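Local coordinates for putative epimerase (Burkholderia cenocepacia, PDB 4LW8), which is a putative epimerase of the NAD(P)-dependent epimerase/dehydratase family, probably acting on a sugar nucleotide in O-antigen biosynthesis for lipopolysaccharide, at residues V69-L72 with A76-A79; A84-V89 with A119-L124; A88-A93 with A232-L237. One frame throughout, in Å; residues are numbered along the deposited sequence. Where two conformers were deposited one is given.

In the fold
All three contacts lie in the Rossmann-type part of the chain. Contact 1 comes first in sequence, at the start of helix 74-84; contacts 2 and 3 both begin on the segment around strand 88-91, which follows that helix, and reach helices 103-122 and 227-240 respectively. Centre to centre, contacts 1 and 2 are about 12 Å apart, 2 and 3 about 14 Å, and 1 and 3 about 19 Å. Contacts 1 and 2 meet where Ala-120 CB packs on Arg-78 CA, and contacts 1 and 3 where Leu-71 CD1 meets Ala-93 CB. Strand 88-91 thus has helices packed on both faces, the layering of a Rossmann fold.

Contact 1 of 3, residues V69-L72 with A76-A79; sequences VDLL and AMRA
The Val-69 side chain lies over one face of the peptide joining Ala-76 to Met-77. Its CG1 is 4.0 Å from Ala-76 C and 3.8 Å from Met-77 N, and almost all of that separation is perpendicular to the peptide plane, which marks an approach to the face and not to the edge. CG2 stands above the same face, over Ala-76 O. The second flat group, the Asp-70 carboxylate, makes no contact with the helix segment, its CB pointing away from it: its OD1 receives Leu-72 N from above the carboxylate plane, 74° out of it, at 3.2 Å. This bond closes an Asx turn and holds the loop bent directly after Val-69.

Around the peptide the packing is apolar. Ala-76 CB reaches Val-69 CG1 at 4.2 Å. With CG1 anti to the backbone N (chi1 -175°), Val-69 turns this methyl to the helix. Segments 69-72 and 76-79 belong to the strand-loop-helix step from strand 65-68 into helix 74-84, one of the beta-alpha units of the Rossmann fold. Val-69 is still paired through its backbone with Val-49, so the helix packs right where the sheet ends.

Met-77 adds a further touch in the conformer described here; a second one was deposited, so its details are less certain. Bends at chi2 and chi3 bring CE back between Val-69 CG1 and Leu-71 CD2, 3.6 Å from each methyl. The Met-77 side chain crosses that of Val-69 at about a right angle but runs alongside that of Leu-71, whose CD2 comes round although its CB points away. On helix 103-122, Leu-117 and Ala-120 also cover Met-77, while Asn-116 ND2 hydrogen-bonds to Leu-71 O.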
ATOM      1  N   VAL A  69     -15.124   4.135  20.101  1.00 31.88           N
ATOM      2  CA  VAL A  69     -15.247   3.671  18.725  1.00 33.60           C
ATOM      3  C   VAL A  69     -14.054   2.799  18.315  1.00 27.87           C
ATOM      4  O   VAL A  69     -12.902   3.202  18.438  1.00 34.04           O
ATOM      5  CB  VAL A  69     -15.351   4.859  17.713  1.00 29.35           C
ATOM      6  CG1 VAL A  69     -15.584   4.325  16.343  1.00 27.35           C
ATOM      7  CG2 VAL A  69     -16.471   5.823  18.099  1.00 33.28           C
ATOM      8  N   ASP A  70     -14.335   1.602  17.823  1.00 29.29           N
ATOM      9  CA  ASP A  70     -13.308   0.797  17.167  1.00 33.33           C
ATOM     10  C   ASP A  70     -13.222   1.207  15.685  1.00 32.94           C
ATOM     11  O   ASP A  70     -14.234   1.237  14.996  1.00 29.56           O
ATOM     12  CB  ASP A  70     -13.624  -0.691  17.336  1.00 47.21           C
ATOM     13  CG  ASP A  70     -12.805  -1.588  16.407  1.00 63.63           C
ATOM     14  OD1 ASP A  70     -11.649  -1.246  16.076  1.00 63.35           O
ATOM     15  OD2 ASP A  70     -13.326  -2.658  16.019  1.00 75.94           O
ATOM     16  N   LEU A  71     -12.028   1.553  15.208  1.00 36.83           N
ATOM     17  CA  LEU A  71     -11.844   1.989  13.812  1.00 37.72           C
ATOM     18  C   LEU A  71     -12.361   0.977  12.785  1.00 31.58           C
ATOM     19  O   LEU A  71     -12.840   1.353  11.709  1.00 26.10           O
ATOM     20  CB  LEU A  71     -10.369   2.262  13.537  1.00 46.94           C
ATOM     21  CG  LEU A  71      -9.727   3.535  14.084  1.00 49.98           C
ATOM     22  CD1 LEU A  71      -8.219   3.410  13.942  1.00 49.08           C
ATOM     23  CD2 LEU A  71     -10.227   4.752  13.339  1.00 41.63           C
ATOM     24  N   LEU A  72     -12.281  -0.309  13.113  1.00 28.81           N
ATOM     25  CA  LEU A  72     -12.756  -1.338  12.184  1.00 34.54           C
ATOM     26  C   LEU A  72     -14.286  -1.486  12.227  1.00 32.35           C
ATOM     27  O   LEU A  72     -14.874  -2.233  11.449  1.00 32.08           O
ATOM     28  CB  LEU A  72     -12.060  -2.674  12.466  1.00 28.48           C
ATOM     29  CG  LEU A  72     -10.545  -2.689  12.209  1.00 36.85           C
ATOM     30  CD1 LEU A  72      -9.967  -4.117  12.335  1.00 31.22           C
ATOM     31  CD2 LEU A  72     -10.214  -2.101  10.827  1.00 27.48           C
ATOM     32  N   ALA A  76     -20.131   2.192  13.697  1.00 33.77           N
ATOM     33  CA  ALA A  76     -19.906   3.021  14.880  1.00 30.73           C
ATOM     34  C   ALA A  76     -19.107   4.277  14.517  1.00 29.32           C
ATOM     35  O   ALA A  76     -19.309   5.347  15.100  1.00 28.98           O
ATOM     36  CB  ALA A  76     -19.195   2.241  15.970  1.00 33.62           C
ATOM     37  N   MET A  77     -18.201   4.161  13.553  1.00 30.64           N
ATOM     38  CA  MET A  77     -17.466   5.332  13.094  0.55 28.28           C
ATOM     39  C   MET A  77     -18.400   6.328  12.386  1.00 30.24           C
ATOM     40  O   MET A  77     -18.287   7.541  12.571  1.00 27.55           O
ATOM     41  CB  MET A  77     -16.323   4.930  12.169  0.55 22.82           C
ATOM     42  CG  MET A  77     -15.509   6.112  11.669  0.55 24.15           C
ATOM     43  SD  MET A  77     -14.719   7.041  12.995  0.55 48.00           S
ATOM     44  CE  MET A  77     -13.666   5.768  13.684  0.55 56.38           C
ATOM     45  N   ARG A  78     -19.328   5.817  11.585  1.00 24.42           N
ATOM     46  CA  ARG A  78     -20.271   6.690  10.888  1.00 27.78           C
ATOM     47  C   ARG A  78     -21.126   7.470  11.908  1.00 32.15           C
ATOM     48  O   ARG A  78     -21.273   8.690  11.810  1.00 31.03           O
ATOM     49  CB  ARG A  78     -21.151   5.883   9.941  1.00 28.23           C
ATOM     50  CG  ARG A  78     -22.077   6.733   9.063  1.00 45.10           C
ATOM     51  CD  ARG A  78     -23.367   5.994   8.684  1.00 55.00           C
ATOM     52  NE  ARG A  78     -24.130   5.590   9.868  1.00 62.94           N
ATOM     53  CZ  ARG A  78     -24.894   6.409  10.592  1.00 63.46           C
ATOM     54  NH1 ARG A  78     -25.028   7.684  10.246  1.00 63.94           N
ATOM     55  NH2 ARG A  78     -25.535   5.950  11.663  1.00 60.67           N
ATOM     56  N   ALA A  79     -21.661   6.755  12.897  1.00 26.00           N
ATOM     57  CA  ALA A  79     -22.501   7.358  13.933  1.00 28.83           C
ATOM     58  C   ALA A  79     -21.738   8.366  14.793  1.00 30.72           C
ATOM     59  O   ALA A  79     -22.283   9.415  15.152  1.00 26.00           O
ATOM     60  CB  ALA A  79     -23.117   6.280  14.809  1.00 25.36           C
TER

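Contact 2 of 3, residues A84-V89 with A119-L124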
ATOM      1  N   ALA A  84     -20.496  14.031  16.053  1.00 29.09           N
ATOM      2  CA  ALA A  84     -19.431  15.005  16.252  1.00 28.16           C
ATOM      3  C   ALA A  84     -19.513  16.179  15.261  1.00 28.91           C
ATOM      4  O   ALA A  84     -19.207  17.310  15.618  1.00 33.52           O
ATOM      5  CB  ALA A  84     -18.061  14.314  16.155  1.00 27.31           C
ATOM      6  N   ARG A  85     -19.906  15.900  14.019  1.00 28.60           N
ATOM      7  CA  ARG A  85     -20.039  16.932  12.980  1.00 24.42           C
ATOM      8  C   ARG A  85     -18.810  17.847  12.875  1.00 24.56           C
ATOM      9  O   ARG A  85     -18.938  19.062  12.895  1.00 30.14           O
ATOM     10  CB  ARG A  85     -21.278  17.789  13.216  1.00 30.81           C
ATOM     11  CG  ARG A  85     -22.560  17.061  12.896  1.00 47.52           C
ATOM     12  CD  ARG A  85     -23.758  17.988  12.822  1.00 52.40           C
ATOM     13  NE  ARG A  85     -24.099  18.609  14.101  1.00 56.41           N
ATOM     14  CZ  ARG A  85     -24.669  17.974  15.126  1.00 58.01           C
ATOM     15  NH1 ARG A  85     -24.936  16.663  15.057  1.00 52.15           N
ATOM     16  NH2 ARG A  85     -24.952  18.652  16.235  1.00 42.09           N
ATOM     17  N   PRO A  86     -17.613  17.269  12.772  1.00 22.80           N
ATOM     18  CA  PRO A  86     -16.442  18.140  12.892  1.00 30.50           C
ATOM     19  C   PRO A  86     -16.211  19.077  11.711  1.00 29.34           C
ATOM     20  O   PRO A  86     -16.553  18.738  10.583  1.00 30.10           O
ATOM     21  CB  PRO A  86     -15.293  17.133  12.983  1.00 26.30           C
ATOM     22  CG  PRO A  86     -15.769  15.998  12.146  1.00 25.22           C
ATOM     23  CD  PRO A  86     -17.231  15.878  12.458  1.00 21.36           C
ATOM     24  N   ASP A  87     -15.642  20.247  11.986  1.00 27.80           N
ATOM     25  CA  ASP A  87     -15.078  21.055  10.918  0.58 27.23           C
ATOM     26  C   ASP A  87     -13.622  20.658  10.657  1.00 26.56           C
ATOM     27  O   ASP A  87     -13.138  20.782   9.538  1.00 29.03           O
ATOM     28  CB  ASP A  87     -15.157  22.546  11.244  0.58 31.91           C
ATOM     29  CG  ASP A  87     -14.858  23.416  10.041  0.58 37.56           C
ATOM     30  OD1 ASP A  87     -15.536  23.248   8.998  0.58 31.86           O
ATOM     31  OD2 ASP A  87     -13.943  24.261  10.138  0.58 44.23           O
ATOM     32  N   ALA A  88     -12.928  20.174  11.681  1.00 27.49           N
ATOM     33  CA  ALA A  88     -11.532  19.732  11.539  1.00 32.24           C
ATOM     34  C   ALA A  88     -11.352  18.308  12.058  1.00 25.62           C
ATOM     35  O   ALA A  88     -11.906  17.943  13.088  1.00 23.61           O
ATOM     36  CB  ALA A  88     -10.587  20.673  12.277  1.00 32.01           C
ATOM     37  N   VAL A  89     -10.581  17.506  11.334  1.00 23.34           N
ATOM     38  CA  VAL A  89     -10.329  16.132  11.737  1.00 19.88           C
ATOM     39  C   VAL A  89      -8.829  15.872  11.784  1.00 23.27           C
ATOM     40  O   VAL A  89      -8.108  16.257  10.868  1.00 24.81           O
ATOM     41  CB  VAL A  89     -11.005  15.120  10.766  1.00 25.96           C
ATOM     42  CG1 VAL A  89     -10.644  13.685  11.136  1.00 22.26           C
ATOM     43  CG2 VAL A  89     -12.525  15.309  10.761  1.00 26.18           C
ATOM     44  N   ALA A 119     -14.963   7.380   4.856  1.00 24.35           N
ATOM     45  CA  ALA A 119     -16.337   7.091   4.435  1.00 29.22           C
ATOM     46  C   ALA A 119     -17.358   7.758   5.359  1.00 23.34           C
ATOM     47  O   ALA A 119     -18.391   8.268   4.901  1.00 26.14           O
ATOM     48  CB  ALA A 119     -16.585   5.568   4.376  1.00 20.85           C
ATOM     49  N   ALA A 120     -17.077   7.734   6.660  1.00 23.22           N
ATOM     50  CA  ALA A 120     -17.942   8.365   7.655  1.00 29.54           C
ATOM     51  C   ALA A 120     -18.025   9.882   7.439  1.00 28.32           C
ATOM     52  O   ALA A 120     -19.105  10.467   7.489  1.00 25.85           O
ATOM     53  CB  ALA A 120     -17.445   8.051   9.064  1.00 28.02           C
ATOM     54  N   LEU A 121     -16.880  10.514   7.196  1.00 21.55           N
ATOM     55  CA  LEU A 121     -16.858  11.963   6.998  1.00 30.40           C
ATOM     56  C   LEU A 121     -17.538  12.345   5.686  1.00 27.27           C
ATOM     57  O   LEU A 121     -18.296  13.317   5.611  1.00 26.56           O
ATOM     58  CB  LEU A 121     -15.419  12.483   7.031  1.00 24.11           C
ATOM     59  CG  LEU A 121     -14.665  12.203   8.344  1.00 23.58           C
ATOM     60  CD1 LEU A 121     -13.190  12.524   8.185  1.00 25.47           C
ATOM     61  CD2 LEU A 121     -15.276  13.054   9.456  1.00 21.45           C
ATOM     62  N   SER A 122     -17.301  11.540   4.662  1.00 28.60           N
ATOM     63  CA  SER A 122     -17.807  11.824   3.325  1.00 30.44           C
ATOM     64  C   SER A 122     -19.335  11.762   3.291  1.00 33.46           C
ATOM     65  O   SER A 122     -19.984  12.415   2.474  1.00 29.89           O
ATOM     66  CB  SER A 122     -17.187  10.838   2.322  1.00 31.90           C
ATOM     67  OG  SER A 122     -17.585  11.134   0.996  1.00 45.14           O
ATOM     68  N   GLY A 123     -19.912  10.976   4.185  1.00 33.07           N
ATOM     69  CA  GLY A 123     -21.351  10.828   4.232  1.00 30.05           C
ATOM     70  C   GLY A 123     -22.064  11.899   5.042  1.00 33.93           C
ATOM     71  O   GLY A 123     -23.284  11.913   5.082  1.00 41.10           O
ATOM     72  N   LEU A 124     -21.312  12.793   5.679  1.00 36.36           N
ATOM     73  CA  LEU A 124     -21.911  13.869   6.467  1.00 40.81           C
ATOM     74  C   LEU A 124     -22.625  14.872   5.576  1.00 45.62           C
ATOM     75  O   LEU A 124     -22.232  15.083   4.432  1.00 39.84           O
ATOM     76  CB  LEU A 124     -20.859  14.600   7.300  1.00 41.05           C
ATOM     77  CG  LEU A 124     -20.133  13.776   8.360  1.00 41.34           C
ATOM     78  CD1 LEU A 124     -19.196  14.668   9.157  1.00 37.07           C
ATOM     79  CD2 LEU A 124     -21.150  13.100   9.256  1.00 39.90           C
TER
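This is a buried, wholly apolar strand-to-helix contact, made by Pro-86, in the lead-in to strand 88-91, and Val-89 on that strand, against the C-terminal end of helix 103-122 and the residues just past it. No hydrogen bond crosses it, and the two segments together bury 162 Å². Four side chains make the close approaches: Pro-86 and Val-89 on one side, Leu-121 and Leu-124 on the other.

Leu-121 and Val-89 reach toward each other tip to tip. Both methyls of the leucine fork are used: CD2 is 3.8 Å from Val-89 CG2, and CD1 is 3.9 Å from that same methyl and 4.1 Å from Val-89 CG1. Leu-121 CD2 has a second neighbour in Pro-86 CG at 4.0 Å, so this one methyl fills the angle between the proline ring and the valine. Setting CG anti to its carbonyl carbon (chi1 -59°) swings the end of Leu-121 toward the strand, although its CB does not aim there.

Leu-124 meets the proline at another ring atom. Its CD1 lies 4.0 Å from Pro-86 CD, and the two side chains cross at about a right angle. Leu-124 sits just past the last helical turn, where its N bonds to Leu-121 O at 3.1 Å, a bond that probably helps to hold the two leucines on the side facing the strand. Pro-86 is brought into place by Arg-85, whose positive phi (49°) turns the chain out of helix 74-84.

Neighbouring elements enclose the contact: Phe-22 of strand 20-24 touches Pro-86, and Ala-82 of helix 74-84 touches Leu-124. Val-89 is bonded through its backbone to strand 130-134, so helix 103-122 is the connection of a beta-alpha-beta crossover between two adjacent parallel strands, with helix 74-84 packed beside it.

Contact 3 of 3, residues A88-A93 with A232-L237; sequences AVVHLA and AAYLKL
Between segments 88-93 and 232-237 the closest pair of CA atoms is that of Val-90 and Tyr-234, 8.2 Å apart, too far for backbone contact, so side chains bridge the gap. The bridge is small, 87 Å² in all, and rests on the Tyr-234 ring meeting Val-90 and Leu-92.

Leu-92 CD2 approaches the ring at its edge, close to the ring plane, and lies 3.9 Å from Tyr-234 CE2. The two side chains run at a slant to each other. Val-90 CG1 is looser, 4.4 Å from Tyr-234 CD2, in an oblique position. The torsions explain why this edge is the one presented: chi1 of -77° sends the ring toward the strand, and chi2 of only 8° lays the ring nearly in the plane of CA, CB and CG, with CD2 on the side far from CA. That side carries both touched carbons. Leu-92 has already left the strand, and its CB does not aim at the helix; the end of its side chain makes the contact.

Leu-132 and Ala-134 of strand 130-134, Met-34 of helix 29-40 and Val-249 of strand 246-249 also touch the tyrosine. Between Val-90 and Leu-92, His-91 points to the other side of the sheet, where Thr-24 OG1 and Thr-114 OG1 bond its two ring nitrogens. Such alternation, with a helix on each face of a central parallel strand, is the three-layer Rossmann arrangement of NAD(P)-dependent epimerases, and Thr-24 opens the TGxxGxxG sequence characteristic of their dinucleotide-binding site.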
ATOM      1  N   ALA A  88     -12.928  20.174  11.681  1.00 27.49           N
ATOM      2  CA  ALA A  88     -11.532  19.732  11.539  1.00 32.24           C
ATOM      3  C   ALA A  88     -11.352  18.308  12.058  1.00 25.62           C
ATOM      4  O   ALA A  88     -11.906  17.943  13.088  1.00 23.61           O
ATOM      5  CB  ALA A  88     -10.587  20.673  12.277  1.00 32.01           C
ATOM      6  N   VAL A  89     -10.581  17.506  11.334  1.00 23.34           N
ATOM      7  CA  VAL A  89     -10.329  16.132  11.737  1.00 19.88           C
ATOM      8  C   VAL A  89      -8.829  15.872  11.784  1.00 23.27           C
ATOM      9  O   VAL A  89      -8.108  16.257  10.868  1.00 24.81           O
ATOM     10  CB  VAL A  89     -11.005  15.120  10.766  1.00 25.96           C
ATOM     11  CG1 VAL A  89     -10.644  13.685  11.136  1.00 22.26           C
ATOM     12  CG2 VAL A  89     -12.525  15.309  10.761  1.00 26.18           C
ATOM     13  N   VAL A  90      -8.355  15.232  12.848  1.00 21.86           N
ATOM     14  CA  VAL A  90      -6.967  14.794  12.882  1.00 26.29           C
ATOM     15  C   VAL A  90      -6.962  13.301  13.151  1.00 24.86           C
ATOM     16  O   VAL A  90      -7.450  12.837  14.174  1.00 23.34           O
ATOM     17  CB  VAL A  90      -6.124  15.529  13.941  1.00 27.55           C
ATOM     18  CG1 VAL A  90      -4.639  15.100  13.829  1.00 19.53           C
ATOM     19  CG2 VAL A  90      -6.222  17.021  13.753  1.00 23.08           C
ATOM     20  N   HIS A  91      -6.425  12.548  12.208  1.00 22.78           N
ATOM     21  CA  HIS A  91      -6.420  11.097  12.309  1.00 23.10           C
ATOM     22  C   HIS A  91      -5.082  10.609  12.853  1.00 24.46           C
ATOM     23  O   HIS A  91      -4.103  10.561  12.123  1.00 27.41           O
ATOM     24  CB  HIS A  91      -6.703  10.498  10.943  1.00 20.87           C
ATOM     25  CG  HIS A  91      -6.684   8.999  10.910  1.00 24.29           C
ATOM     26  ND1 HIS A  91      -7.247   8.219  11.889  1.00 23.58           N
ATOM     27  CD2 HIS A  91      -6.175   8.147   9.981  1.00 27.74           C
ATOM     28  CE1 HIS A  91      -7.092   6.939  11.570  1.00 19.47           C
ATOM     29  NE2 HIS A  91      -6.450   6.874  10.421  1.00 27.24           N
ATOM     30  N   LEU A  92      -5.054  10.273  14.140  1.00 23.65           N
ATOM     31  CA  LEU A  92      -3.818   9.851  14.811  1.00 29.55           C
ATOM     32  C   LEU A  92      -3.817   8.366  15.142  1.00 27.22           C
ATOM     33  O   LEU A  92      -2.763   7.788  15.387  1.00 30.93           O
ATOM     34  CB  LEU A  92      -3.608  10.644  16.113  1.00 23.95           C
ATOM     35  CG  LEU A  92      -3.562  12.168  15.948  1.00 30.09           C
ATOM     36  CD1 LEU A  92      -3.544  12.869  17.308  1.00 22.60           C
ATOM     37  CD2 LEU A  92      -2.366  12.586  15.089  1.00 20.74           C
ATOM     38  N   ALA A  93      -5.006   7.765  15.199  1.00 27.07           N
ATOM     39  CA  ALA A  93      -5.141   6.373  15.633  1.00 40.25           C
ATOM     40  C   ALA A  93      -4.520   5.426  14.616  1.00 46.39           C
ATOM     41  O   ALA A  93      -4.864   5.463  13.436  1.00 51.19           O
ATOM     42  CB  ALA A  93      -6.613   6.026  15.866  1.00 32.38           C
ATOM     43  N   ALA A 232       1.806  21.654  16.832  1.00 27.63           N
ATOM     44  CA  ALA A 232       1.644  23.045  16.387  1.00 33.64           C
ATOM     45  C   ALA A 232       1.630  23.105  14.852  1.00 35.12           C
ATOM     46  O   ALA A 232       0.853  23.847  14.265  1.00 36.46           O
ATOM     47  CB  ALA A 232       2.744  23.941  16.953  1.00 30.65           C
ATOM     48  N   ALA A 233       2.491  22.318  14.214  1.00 29.50           N
ATOM     49  CA  ALA A 233       2.517  22.205  12.755  1.00 30.96           C
ATOM     50  C   ALA A 233       1.229  21.580  12.209  1.00 28.47           C
ATOM     51  O   ALA A 233       0.691  22.031  11.204  1.00 31.52           O
ATOM     52  CB  ALA A 233       3.729  21.376  12.315  1.00 26.70           C
ATOM     53  N   TYR A 234       0.748  20.538  12.880  1.00 26.59           N
ATOM     54  CA  TYR A 234      -0.506  19.897  12.517  1.00 26.85           C
ATOM     55  C   TYR A 234      -1.652  20.926  12.521  1.00 29.94           C
ATOM     56  O   TYR A 234      -2.463  20.978  11.591  1.00 28.30           O
ATOM     57  CB  TYR A 234      -0.833  18.749  13.482  1.00 23.86           C
ATOM     58  CG  TYR A 234      -0.047  17.449  13.270  1.00 21.24           C
ATOM     59  CD1 TYR A 234       1.020  17.388  12.376  1.00 26.12           C
ATOM     60  CD2 TYR A 234      -0.394  16.284  13.959  1.00 24.03           C
ATOM     61  CE1 TYR A 234       1.732  16.205  12.178  1.00 28.60           C
ATOM     62  CE2 TYR A 234       0.312  15.091  13.769  1.00 23.97           C
ATOM     63  CZ  TYR A 234       1.384  15.064  12.870  1.00 26.17           C
ATOM     64  OH  TYR A 234       2.106  13.896  12.671  1.00 25.54           O
ATOM     65  N   LEU A 235      -1.693  21.768  13.548  1.00 24.55           N
ATOM     66  CA  LEU A 235      -2.728  22.791  13.630  1.00 31.93           C
ATOM     67  C   LEU A 235      -2.621  23.771  12.460  1.00 31.71           C
ATOM     68  O   LEU A 235      -3.632  24.150  11.869  1.00 31.47           O
ATOM     69  CB  LEU A 235      -2.654  23.542  14.960  1.00 33.86           C
ATOM     70  CG  LEU A 235      -3.613  24.733  15.066  1.00 29.34           C
ATOM     71  CD1 LEU A 235      -5.072  24.296  14.987  1.00 30.57           C
ATOM     72  CD2 LEU A 235      -3.352  25.552  16.333  1.00 33.68           C
ATOM     73  N   LYS A 236      -1.397  24.170  12.122  1.00 30.75           N
ATOM     74  CA  LYS A 236      -1.178  25.077  10.997  1.00 32.99           C
ATOM     75  C   LYS A 236      -1.653  24.450   9.688  1.00 32.67           C
ATOM     76  O   LYS A 236      -2.211  25.133   8.830  1.00 30.78           O
ATOM     77  CB  LYS A 236       0.303  25.471  10.897  1.00 34.91           C
ATOM     78  CG  LYS A 236       0.714  26.531  11.906  1.00 43.51           C
ATOM     79  CD  LYS A 236       0.063  27.871  11.547  1.00 53.03           C
ATOM     80  CE  LYS A 236       0.509  29.008  12.456  1.00 61.32           C
ATOM     81  NZ  LYS A 236      -0.070  28.874  13.818  1.00 66.10           N
ATOM     82  N   LEU A 237      -1.449  23.146   9.536  1.00 27.70           N
ATOM     83  CA  LEU A 237      -1.953  22.445   8.358  1.00 30.43           C
ATOM     84  C   LEU A 237      -3.482  22.410   8.329  1.00 30.08           C
ATOM     85  O   LEU A 237      -4.100  22.521   7.268  1.00 28.88           O
ATOM     86  CB  LEU A 237      -1.389  21.030   8.292  1.00 32.34           C
ATOM     87  CG  LEU A 237       0.114  21.000   7.981  1.00 30.74           C
ATOM     88  CD1 LEU A 237       0.632  19.575   8.090  1.00 27.68           C
ATOM     89  CD2 LEU A 237       0.384  21.580   6.591  1.00 27.96           C
TER